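Local structure of putative OmpA family lipoprotein (Burkholderia cenocepacia, 5LKW) at residues A[48-59]-A[110-121]; A[65-74]-A[91-99]. The protein binds the peptidoglycan component diaminopimelic acid through its periplasmic OmpA-like domain and, probably as part of the Tol-Pal system, helps maintain outer-membrane integrity and supports cell division. All coordinates share one frame; numbering follows the deposited sequence.

Interaction 1. Residues A[48-59]-A[110-121]; sequences RHVLIQGNTDER and WAQNRRADLVYQ. With API (2,6-diaminopimelic acid), chain C.
Asp57 is gripped by two arginines at once, and one of them, Arg59, also lies flat on Trp110. Arg59 presents its NE/NH2 edge, NE to OD1 and NH2 to OD2, both from above the carboxylate plane, while Arg114 NH1 reaches Asp57 OD2 from the other segment at 2.9 Å. Asp57 CG sits between the backbone N and the carbonyl carbon (chi1 66°), keeping OD1 close enough to its own chain to accept from Arg59 N, an Asx turn. Arg59 NH2 and Arg114 NH1 come within 3.3 Å of each other, which the shared carboxylate probably offsets. The stack on Trp110 is nearly parallel, planes at 14°, and Arg59 CD adds a CH-pi contact over the six-membered ring. The indole is held at its edge too: Trp110 NE1 donates a nearly straight 2.8 Å bond to Glu58 OE1, which is also hydrogen-bonded to His105 ND1.

These groups crown the end of an antiparallel pair of strands, 50-55 and 115-120, central in the sheet of the OmpA-like fold, and they border the ligand site. Diaminopimelic acid receives a bond from Asp57 N to its O, and its amino N donates to Asp57 OD1 and to Arg59 O.

Leu51 with Val119 and Gln53 with Asp117 are hydrogen-bonded pairs; Leu51 N lies 2.7 Å from Val119 O. On the face carrying Val50 and Tyr120, Val50 CG2 sits 3.9 Å above the centre of the tyrosine ring. On the other face Arg115 grips Asp117 side-on, NE to OD1 at 2.9 Å, and Asp117 OD1 is also bonded to Ser17 OG.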
loop_
_atom_site.group_PDB
_atom_site.type_symbol
_atom_site.label_atom_id
_atom_site.label_comp_id
_atom_site.label_asym_id
_atom_site.label_seq_id
_atom_site.Cartn_x
_atom_site.Cartn_y
_atom_site.Cartn_z
ATOM N N ARG A 48 3.115 11.493 -12.833
ATOM C CA ARG A 48 2.350 10.441 -12.141
ATOM C C ARG A 48 2.319 10.565 -10.633
ATOM O O ARG A 48 3.346 10.599 -9.989
ATOM C CB ARG A 48 2.876 9.052 -12.506
ATOM C CG ARG A 48 2.272 8.508 -13.749
ATOM C CD ARG A 48 0.766 8.336 -13.531
ATOM N NE ARG A 48 0.162 7.624 -14.648
ATOM C CZ ARG A 48 -1.138 7.390 -14.781
ATOM N NH1 ARG A 48 -2.007 7.791 -13.854
ATOM N NH2 ARG A 48 -1.557 6.722 -15.834
ATOM N N HIS A 49 1.103 10.599 -10.100
ATOM C CA HIS A 49 0.850 10.634 -8.682
ATOM C C HIS A 49 0.165 9.337 -8.190
ATOM O O HIS A 49 -0.712 8.792 -8.857
ATOM C CB HIS A 49 0.036 11.874 -8.341
ATOM C CG HIS A 49 0.858 13.128 -8.310
ATOM N ND1 HIS A 49 1.714 13.485 -9.334
ATOM C CD2 HIS A 49 0.971 14.099 -7.372
ATOM C CE1 HIS A 49 2.308 14.627 -9.038
ATOM N NE2 HIS A 49 1.866 15.026 -7.856
ATOM N N VAL A 50 0.578 8.866 -7.018
ATOM C CA VAL A 50 0.051 7.620 -6.469
ATOM C C VAL A 50 -0.456 7.948 -5.073
ATOM O O VAL A 50 0.198 8.641 -4.303
ATOM C CB VAL A 50 1.129 6.478 -6.453
ATOM C CG1 VAL A 50 2.302 6.808 -5.527
ATOM C CG2 VAL A 50 0.536 5.139 -6.076
ATOM N N LEU A 51 -1.649 7.460 -4.772
ATOM C CA LEU A 51 -2.173 7.534 -3.439
ATOM C C LEU A 51 -1.908 6.199 -2.781
ATOM O O LEU A 51 -2.311 5.171 -3.303
ATOM C CB LEU A 51 -3.677 7.766 -3.504
ATOM C CG LEU A 51 -4.385 7.979 -2.193
ATOM C CD1 LEU A 51 -4.060 9.356 -1.574
ATOM C CD2 LEU A 51 -5.914 7.827 -2.482
ATOM N N ILE A 52 -1.276 6.209 -1.616
ATOM C CA ILE A 52 -0.974 4.948 -0.934
ATOM C C ILE A 52 -1.917 4.866 0.260
ATOM O O ILE A 52 -1.777 5.625 1.189
ATOM C CB ILE A 52 0.519 4.895 -0.437
ATOM C CG1 ILE A 52 1.536 4.939 -1.610
ATOM C CG2 ILE A 52 0.803 3.635 0.434
ATOM C CD1 ILE A 52 2.854 5.534 -1.090
ATOM N N GLN A 53 -2.875 3.936 0.211
ATOM C CA GLN A 53 -3.939 3.745 1.214
ATOM C C GLN A 53 -3.653 2.500 2.094
ATOM O O GLN A 53 -3.624 1.360 1.588
ATOM C CB GLN A 53 -5.277 3.486 0.528
ATOM C CG GLN A 53 -5.708 4.483 -0.530
ATOM C CD GLN A 53 -7.151 4.267 -0.916
ATOM O OE1 GLN A 53 -7.522 3.196 -1.396
ATOM N NE2 GLN A 53 -7.978 5.277 -0.697
ATOM N N GLY A 54 -3.450 2.743 3.385
ATOM C CA GLY A 54 -3.322 1.717 4.419
ATOM C C GLY A 54 -4.675 1.299 5.010
ATOM O O GLY A 54 -5.525 2.141 5.300
ATOM N N ASN A 55 -4.840 0.000 5.165
ATOM C CA ASN A 55 -6.071 -0.667 5.620
ATOM C C ASN A 55 -5.621 -1.639 6.735
ATOM O O ASN A 55 -4.434 -2.006 6.821
ATOM C CB ASN A 55 -6.794 -1.423 4.478
ATOM C CG ASN A 55 -7.233 -0.505 3.304
ATOM O OD1 ASN A 55 -8.348 -0.028 3.302
ATOM N ND2 ASN A 55 -6.335 -0.243 2.342
ATOM N N THR A 56 -6.551 -2.044 7.598
ATOM C CA THR A 56 -6.227 -2.920 8.697
ATOM C C THR A 56 -7.355 -3.992 8.727
ATOM O O THR A 56 -8.410 -3.818 8.113
ATOM C CB THR A 56 -6.215 -2.161 10.065
ATOM O OG1 THR A 56 -7.576 -1.830 10.431
ATOM C CG2 THR A 56 -5.353 -0.899 10.029
ATOM N N ASP A 57 -7.168 -5.087 9.426
ATOM C CA ASP A 57 -8.388 -5.886 9.720
ATOM C C ASP A 57 -9.238 -5.236 10.878
ATOM O O ASP A 57 -8.877 -4.189 11.395
ATOM C CB ASP A 57 -8.112 -7.388 9.907
ATOM C CG ASP A 57 -7.276 -7.680 11.153
ATOM O OD1 ASP A 57 -7.695 -7.265 12.253
ATOM O OD2 ASP A 57 -6.206 -8.333 11.050
ATOM N N GLU A 58 -10.412 -5.799 11.189
ATOM C CA GLU A 58 -11.436 -5.092 11.997
ATOM C C GLU A 58 -11.143 -5.153 13.516
ATOM O O GLU A 58 -11.809 -4.474 14.369
ATOM C CB GLU A 58 -12.830 -5.649 11.677
ATOM C CG GLU A 58 -12.936 -7.178 12.131
ATOM C CD GLU A 58 -14.114 -7.935 11.492
ATOM O OE1 GLU A 58 -14.071 -9.178 11.513
ATOM O OE2 GLU A 58 -15.090 -7.320 11.006
ATOM N N ARG A 59 -10.155 -5.959 13.868
ATOM C CA ARG A 59 -9.867 -6.191 15.261
ATOM C C ARG A 59 -9.213 -4.943 15.828
ATOM O O ARG A 59 -8.243 -4.380 15.265
ATOM C CB ARG A 59 -8.951 -7.388 15.455
ATOM C CG ARG A 59 -9.544 -8.710 15.044
ATOM C CD ARG A 59 -8.437 -9.766 15.172
ATOM N NE ARG A 59 -7.411 -9.691 14.111
ATOM C CZ ARG A 59 -6.392 -10.549 13.989
ATOM N NH1 ARG A 59 -6.254 -11.567 14.870
ATOM N NH2 ARG A 59 -5.532 -10.432 12.957
ATOM N N TRP A 110 -9.422 -11.326 7.489
ATOM C CA TRP A 110 -8.570 -10.368 8.165
ATOM C C TRP A 110 -7.249 -10.141 7.415
ATOM O O TRP A 110 -6.773 -8.999 7.339
ATOM C CB TRP A 110 -8.263 -10.822 9.574
ATOM C CG TRP A 110 -9.539 -10.873 10.458
ATOM C CD1 TRP A 110 -10.683 -10.159 10.286
ATOM C CD2 TRP A 110 -9.772 -11.720 11.607
ATOM N NE1 TRP A 110 -11.595 -10.455 11.272
ATOM C CE2 TRP A 110 -11.079 -11.419 12.089
ATOM C CE3 TRP A 110 -8.997 -12.676 12.287
ATOM C CZ2 TRP A 110 -11.664 -12.089 13.201
ATOM C CZ3 TRP A 110 -9.571 -13.332 13.409
ATOM C CH2 TRP A 110 -10.879 -13.007 13.865
ATOM N N ALA A 111 -6.649 -11.238 6.934
ATOM C CA ALA A 111 -5.335 -11.167 6.284
ATOM C C ALA A 111 -5.408 -10.361 4.999
ATOM O O ALA A 111 -4.454 -9.633 4.642
ATOM C CB ALA A 111 -4.742 -12.589 6.041
ATOM N N GLN A 112 -6.539 -10.488 4.308
ATOM C CA GLN A 112 -6.796 -9.772 3.070
ATOM C C GLN A 112 -6.938 -8.261 3.296
ATOM O O GLN A 112 -6.820 -7.506 2.345
ATOM C CB GLN A 112 -8.084 -10.314 2.473
ATOM C CG GLN A 112 -7.919 -11.833 1.984
ATOM C CD GLN A 112 -9.205 -12.440 1.427
ATOM O OE1 GLN A 112 -9.776 -11.916 0.440
ATOM N NE2 GLN A 112 -9.704 -13.535 2.080
ATOM N N ASN A 113 -7.286 -7.856 4.532
ATOM C CA ASN A 113 -7.555 -6.480 4.849
ATOM C C ASN A 113 -6.400 -5.753 5.478
ATOM O O ASN A 113 -6.521 -4.534 5.628
ATOM C CB ASN A 113 -8.841 -6.271 5.712
ATOM C CG ASN A 113 -10.119 -6.821 5.022
ATOM O OD1 ASN A 113 -10.220 -6.878 3.786
ATOM N ND2 ASN A 113 -11.067 -7.276 5.834
ATOM N N ARG A 114 -5.325 -6.476 5.888
ATOM C CA ARG A 114 -4.096 -5.880 6.485
ATOM C C ARG A 114 -3.197 -5.582 5.310
ATOM O O ARG A 114 -2.401 -6.416 4.928
ATOM C CB ARG A 114 -3.399 -6.885 7.381
ATOM C CG ARG A 114 -4.191 -7.243 8.675
ATOM C CD ARG A 114 -3.260 -7.996 9.656
ATOM N NE ARG A 114 -2.778 -9.301 9.176
ATOM C CZ ARG A 114 -3.472 -10.442 9.220
ATOM N NH1 ARG A 114 -4.713 -10.437 9.742
ATOM N NH2 ARG A 114 -2.898 -11.615 8.789
ATOM N N ARG A 115 -3.449 -4.452 4.671
ATOM C CA ARG A 115 -3.086 -4.253 3.279
ATOM C C ARG A 115 -2.869 -2.789 2.996
ATOM O O ARG A 115 -3.568 -1.918 3.566
ATOM C CB ARG A 115 -4.221 -4.749 2.350
ATOM C CG ARG A 115 -3.826 -5.011 0.867
ATOM C CD ARG A 115 -5.087 -5.487 -0.011
ATOM N NE ARG A 115 -5.977 -4.339 -0.103
ATOM C CZ ARG A 115 -7.057 -4.105 0.633
ATOM N NH1 ARG A 115 -7.535 -5.004 1.515
ATOM N NH2 ARG A 115 -7.663 -2.922 0.492
ATOM N N ALA A 116 -1.933 -2.515 2.080
ATOM C CA ALA A 116 -1.743 -1.144 1.561
ATOM C C ALA A 116 -1.801 -1.190 0.075
ATOM O O ALA A 116 -1.112 -2.037 -0.522
ATOM C CB ALA A 116 -0.339 -0.542 2.025
ATOM N N ASP A 117 -2.616 -0.293 -0.527
ATOM C CA ASP A 117 -2.769 -0.230 -1.972
ATOM C C ASP A 117 -2.145 1.040 -2.560
ATOM O O ASP A 117 -2.361 2.160 -2.042
ATOM C CB ASP A 117 -4.266 -0.233 -2.410
ATOM C CG ASP A 117 -5.058 -1.409 -1.859
ATOM O OD1 ASP A 117 -4.543 -2.564 -1.868
ATOM O OD2 ASP A 117 -6.233 -1.164 -1.455
ATOM N N LEU A 118 -1.511 0.839 -3.725
ATOM C CA LEU A 118 -0.984 1.914 -4.553
ATOM C C LEU A 118 -2.121 2.295 -5.453
ATOM O O LEU A 118 -2.505 1.506 -6.324
ATOM C CB LEU A 118 0.236 1.416 -5.365
ATOM C CG LEU A 118 1.618 1.209 -4.685
ATOM C CD1 LEU A 118 1.624 0.155 -3.705
ATOM C CD2 LEU A 118 2.666 0.790 -5.710
ATOM N N VAL A 119 -2.684 3.493 -5.245
ATOM C CA VAL A 119 -3.838 3.905 -6.075
ATOM C C VAL A 119 -3.388 5.057 -7.011
ATOM O O VAL A 119 -3.167 6.192 -6.590
ATOM C CB VAL A 119 -5.051 4.279 -5.207
ATOM C CG1 VAL A 119 -6.307 4.531 -6.086
ATOM C CG2 VAL A 119 -5.306 3.184 -4.057
ATOM N N TYR A 120 -3.218 4.729 -8.278
ATOM C CA TYR A 120 -2.540 5.630 -9.189
ATOM C C TYR A 120 -3.586 6.601 -9.652
ATOM O O TYR A 120 -4.680 6.173 -10.061
ATOM C CB TYR A 120 -1.933 4.844 -10.335
ATOM C CG TYR A 120 -0.522 4.340 -10.049
ATOM C CD1 TYR A 120 0.576 5.220 -10.127
ATOM C CD2 TYR A 120 -0.275 2.996 -9.699
ATOM C CE1 TYR A 120 1.871 4.787 -9.878
ATOM C CE2 TYR A 120 1.026 2.531 -9.463
ATOM C CZ TYR A 120 2.119 3.452 -9.561
ATOM O OH TYR A 120 3.456 3.092 -9.364
ATOM N N GLN A 121 -3.261 7.894 -9.507
ATOM C CA GLN A 121 -4.166 9.025 -9.812
ATOM C C GLN A 121 -4.316 9.278 -11.309
ATOM O O GLN A 121 -3.352 9.132 -12.085
ATOM C CB GLN A 121 -3.699 10.351 -9.142
ATOM C CG GLN A 121 -3.778 10.385 -7.610
ATOM C CD GLN A 121 -5.056 9.738 -7.093
ATOM O OE1 GLN A 121 -5.081 8.533 -6.825
ATOM N NE2 GLN A 121 -6.135 10.533 -6.971
HETATM C C API C . -4.205 -5.374 12.090
HETATM C CA API C . -4.870 -5.276 13.442
HETATM C C3 API C . -4.918 -6.533 14.311
HETATM C C4 API C . -5.628 -6.183 15.635
HETATM C C5 API C . -4.873 -6.604 16.909
HETATM C C6 API C . -5.504 -6.090 18.218
HETATM O O API C . -4.855 -4.913 11.162
HETATM O OXT API C . -3.074 -5.862 11.860
HETATM N N API C . -6.253 -4.892 13.168
HETATM O O HOH W 1 -9.542 -0.383 1.047
HETATM O O HOH W 2 -11.570 -7.350 8.665
#

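Interaction 2. Residues A[65-74]-A[91-99]; sequences NLALGQKRAE and EAVSLGKEK. With API (2,6-diaminopimelic acid), chain C.
The helical segment 65-74 runs roughly antiparallel to strand 91-96, 140° between their N-to-C directions, the short axes approaching to 6.4 Å, and the backbones come especially close where Gly96 CA lies 3.3 Å from Asn65 O in a CA-H...O contact. This is helix-on-strand packing within a beta-alpha-beta unit, strand 50-55, helix 62-82, strand 90-96, of the OmpA-like fold. Two glycines permit the close approach: Ser94 OG lies 3.2 Å from Gly69 CA, and Gly96, with positive phi, is the second residue of the type II' turn from Leu95 to Glu98.

Ser94 forms one of two direct polar links: OG, anti to the backbone N (chi1 -171°), donates to Leu66 O at 2.8 Å on a lone pair, while accepting from Gly96 N in an ST turn. Leu66 O thereby serves both Ser94 and the helical N-H of Gln70. About one turn after Gln70, Ala73 CB packs against Ala92 CB at 3.8 Å. Along the ligand-facing side of the helix, Arg72 meets one carboxylate of diaminopimelic acid with two nitrogens, Leu68 CD2 lies over a face of that guanidinium, and Asn65 OD1 accepts from the ligand's amino N while Asn65 ND2 donates to Arg59 O. Gln70, bent at chi2 (59°), sets its amide between helix and strand: NE2 donates to Glu74 OE2 and, from above the carbonyl plane, to Ala92 O at 3.2 Å.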
loop_
_atom_site.group_PDB
_atom_site.type_symbol
_atom_site.label_atom_id
_atom_site.label_comp_id
_atom_site.label_asym_id
_atom_site.label_seq_id
_atom_site.Cartn_x
_atom_site.Cartn_y
_atom_site.Cartn_z
ATOM N N ASN A 65 -6.565 1.353 14.637
ATOM C CA ASN A 65 -6.455 0.879 13.274
ATOM C C ASN A 65 -6.303 1.998 12.259
ATOM O O ASN A 65 -5.664 1.826 11.223
ATOM C CB ASN A 65 -7.693 0.081 12.915
ATOM C CG ASN A 65 -7.622 -1.337 13.469
ATOM O OD1 ASN A 65 -6.632 -2.045 13.223
ATOM N ND2 ASN A 65 -8.643 -1.746 14.264
ATOM N N LEU A 66 -6.875 3.147 12.570
ATOM C CA LEU A 66 -6.534 4.333 11.816
ATOM C C LEU A 66 -5.027 4.612 11.917
ATOM O O LEU A 66 -4.400 4.873 10.904
ATOM C CB LEU A 66 -7.358 5.547 12.318
ATOM C CG LEU A 66 -7.475 6.638 11.278
ATOM C CD1 LEU A 66 -8.589 6.307 10.185
ATOM C CD2 LEU A 66 -7.702 8.013 11.983
ATOM N N ALA A 67 -4.470 4.586 13.134
ATOM C CA ALA A 67 -3.028 4.812 13.342
ATOM C C ALA A 67 -2.192 3.726 12.642
ATOM O O ALA A 67 -1.241 4.036 11.938
ATOM C CB ALA A 67 -2.690 4.869 14.834
ATOM N N LEU A 68 -2.595 2.455 12.819
ATOM C CA LEU A 68 -1.952 1.333 12.149
ATOM C C LEU A 68 -2.008 1.478 10.601
ATOM O O LEU A 68 -0.975 1.373 9.890
ATOM C CB LEU A 68 -2.596 0.009 12.633
ATOM C CG LEU A 68 -2.068 -1.263 11.942
ATOM C CD1 LEU A 68 -0.531 -1.332 12.045
ATOM C CD2 LEU A 68 -2.707 -2.500 12.589
ATOM N N GLY A 69 -3.187 1.717 10.062
ATOM C CA GLY A 69 -3.282 1.949 8.608
ATOM C C GLY A 69 -2.316 3.039 8.132
ATOM O O GLY A 69 -1.692 2.884 7.111
ATOM N N GLN A 70 -2.211 4.153 8.873
ATOM C CA GLN A 70 -1.294 5.246 8.509
ATOM C C GLN A 70 0.136 4.762 8.427
ATOM O O GLN A 70 0.858 5.030 7.443
ATOM C CB GLN A 70 -1.464 6.499 9.438
ATOM C CG GLN A 70 -0.709 7.730 8.948
ATOM C CD GLN A 70 -1.101 8.216 7.538
ATOM O OE1 GLN A 70 -2.263 8.236 7.174
ATOM N NE2 GLN A 70 -0.112 8.687 6.775
ATOM N N LYS A 71 0.546 4.001 9.423
ATOM C CA LYS A 71 1.913 3.515 9.496
ATOM C C LYS A 71 2.235 2.553 8.343
ATOM O O LYS A 71 3.323 2.599 7.739
ATOM C CB LYS A 71 2.152 2.885 10.869
ATOM C CG LYS A 71 2.620 3.913 11.962
ATOM C CD LYS A 71 2.711 3.238 13.323
ATOM C CE LYS A 71 3.725 3.957 14.290
ATOM N NZ LYS A 71 3.491 5.437 14.191
ATOM N N ARG A 72 1.273 1.704 8.002
ATOM C CA ARG A 72 1.344 0.870 6.757
ATOM C C ARG A 72 1.517 1.728 5.469
ATOM O O ARG A 72 2.362 1.449 4.618
ATOM C CB ARG A 72 0.087 -0.011 6.678
ATOM C CG ARG A 72 0.034 -1.062 7.802
ATOM C CD ARG A 72 -1.130 -2.043 7.726
ATOM N NE ARG A 72 -0.882 -3.176 8.635
ATOM C CZ ARG A 72 -1.823 -3.899 9.258
ATOM N NH1 ARG A 72 -3.135 -3.684 9.087
ATOM N NH2 ARG A 72 -1.448 -4.872 10.051
ATOM N N ALA A 73 0.754 2.796 5.326
ATOM C CA ALA A 73 0.884 3.567 4.077
ATOM C C ALA A 73 2.288 4.246 4.017
ATOM O O ALA A 73 2.917 4.353 2.921
ATOM C CB ALA A 73 -0.283 4.560 3.922
ATOM N N GLU A 74 2.794 4.601 5.192
ATOM C CA GLU A 74 4.041 5.358 5.372
ATOM C C GLU A 74 5.233 4.459 5.165
ATOM O O GLU A 74 6.188 4.848 4.466
ATOM C CB GLU A 74 4.094 6.070 6.733
ATOM C CG GLU A 74 3.150 7.293 6.786
ATOM C CD GLU A 74 3.122 8.037 8.136
ATOM O OE1 GLU A 74 3.578 7.478 9.179
ATOM O OE2 GLU A 74 2.587 9.177 8.130
ATOM N N GLU A 91 1.288 10.208 -1.797
ATOM C CA GLU A 91 0.520 10.650 -0.637
ATOM C C GLU A 91 0.138 9.404 0.194
ATOM O O GLU A 91 -0.447 8.469 -0.361
ATOM C CB GLU A 91 -0.714 11.432 -1.084
ATOM C CG GLU A 91 -1.452 12.129 0.096
ATOM C CD GLU A 91 -2.730 12.822 -0.383
ATOM O OE1 GLU A 91 -2.869 12.958 -1.613
ATOM O OE2 GLU A 91 -3.580 13.213 0.436
ATOM N N ALA A 92 0.539 9.367 1.476
ATOM C CA ALA A 92 0.212 8.211 2.364
ATOM C C ALA A 92 -1.041 8.577 3.151
ATOM O O ALA A 92 -1.035 9.560 3.887
ATOM C CB ALA A 92 1.339 7.925 3.326
ATOM N N VAL A 93 -2.125 7.833 2.962
ATOM C CA VAL A 93 -3.333 7.989 3.803
ATOM C C VAL A 93 -3.796 6.666 4.459
ATOM O O VAL A 93 -3.407 5.566 4.030
ATOM C CB VAL A 93 -4.500 8.567 2.999
ATOM C CG1 VAL A 93 -4.162 9.973 2.555
ATOM C CG2 VAL A 93 -4.853 7.641 1.789
ATOM N N SER A 94 -4.651 6.779 5.463
ATOM C CA SER A 94 -5.232 5.604 6.150
ATOM C C SER A 94 -6.765 5.535 6.037
ATOM O O SER A 94 -7.446 6.517 6.371
ATOM C CB SER A 94 -4.942 5.654 7.640
ATOM O OG SER A 94 -5.324 4.398 8.262
ATOM N N LEU A 95 -7.273 4.370 5.634
ATOM C CA LEU A 95 -8.677 3.957 5.809
ATOM C C LEU A 95 -8.986 3.108 7.067
ATOM O O LEU A 95 -10.142 2.706 7.314
ATOM C CB LEU A 95 -9.171 3.230 4.558
ATOM C CG LEU A 95 -8.876 3.983 3.248
ATOM C CD1 LEU A 95 -9.270 3.226 2.069
ATOM C CD2 LEU A 95 -9.490 5.380 3.189
ATOM N N GLY A 96 -7.981 2.872 7.884
ATOM C CA GLY A 96 -8.176 2.112 9.076
ATOM C C GLY A 96 -8.873 0.792 8.765
ATOM O O GLY A 96 -8.503 0.066 7.796
ATOM N N LYS A 97 -9.907 0.509 9.545
ATOM C CA LYS A 97 -10.733 -0.698 9.286
ATOM C C LYS A 97 -12.003 -0.457 8.475
ATOM O O LYS A 97 -12.828 -1.345 8.385
ATOM C CB LYS A 97 -11.083 -1.384 10.604
ATOM C CG LYS A 97 -12.074 -0.673 11.427
ATOM C CD LYS A 97 -11.887 -1.183 12.863
ATOM C CE LYS A 97 -13.148 -1.175 13.585
ATOM N NZ LYS A 97 -12.818 -2.014 14.762
ATOM N N GLU A 98 -12.154 0.736 7.905
ATOM C CA GLU A 98 -13.442 1.233 7.369
ATOM C C GLU A 98 -13.849 0.684 6.002
ATOM O O GLU A 98 -15.061 0.536 5.769
ATOM C CB GLU A 98 -13.443 2.771 7.318
ATOM C CG GLU A 98 -13.440 3.431 8.705
ATOM C CD GLU A 98 -12.967 4.926 8.699
ATOM O OE1 GLU A 98 -12.911 5.577 7.609
ATOM O OE2 GLU A 98 -12.648 5.450 9.810
ATOM N N LYS A 99 -12.869 0.405 5.117
ATOM C CA LYS A 99 -13.091 -0.210 3.808
ATOM C C LYS A 99 -12.570 -1.640 3.691
ATOM O O LYS A 99 -11.704 -1.907 2.858
ATOM C CB LYS A 99 -12.471 0.595 2.642
ATOM C CG LYS A 99 -12.732 2.092 2.685
ATOM C CD LYS A 99 -14.204 2.381 2.716
ATOM C CE LYS A 99 -14.460 3.870 2.882
ATOM N NZ LYS A 99 -15.828 4.133 2.349
HETATM C C API C . -4.205 -5.374 12.090
HETATM C CA API C . -4.870 -5.276 13.442
HETATM C C3 API C . -4.918 -6.533 14.311
HETATM C C4 API C . -5.628 -6.183 15.635
HETATM C C5 API C . -4.873 -6.604 16.909
HETATM C C6 API C . -5.504 -6.090 18.218
HETATM O O API C . -4.855 -4.913 11.162
HETATM O OXT API C . -3.074 -5.862 11.860
HETATM N N API C . -6.253 -4.892 13.168
HETATM O O HOH W 3 -5.189 9.339 6.464
#

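Overall arrangement
From the N terminus the chain passes through strand 17-19 and helix 32-44 to reach strand 50-55, the first half of interaction 1. Helix 62-82 follows and, after a turn back, strand 90-96 packs against it, so interaction 2 closes a short loop of 16 intervening residues. Helix 107-113 and strand 115-120 then complete interaction 1, whose longer loop encloses interaction 2 without crossing it. Strand 50-55 lies between 115-120, antiparallel to it, and 90-96, parallel to it, so the sheet continues from one contact into the other. Lys97 NZ is hydrogen-bonded to Glu58 O, and also to Gly60 O, linking the loop ends, and both contacts supply walls of the diaminopimelic acid pocket.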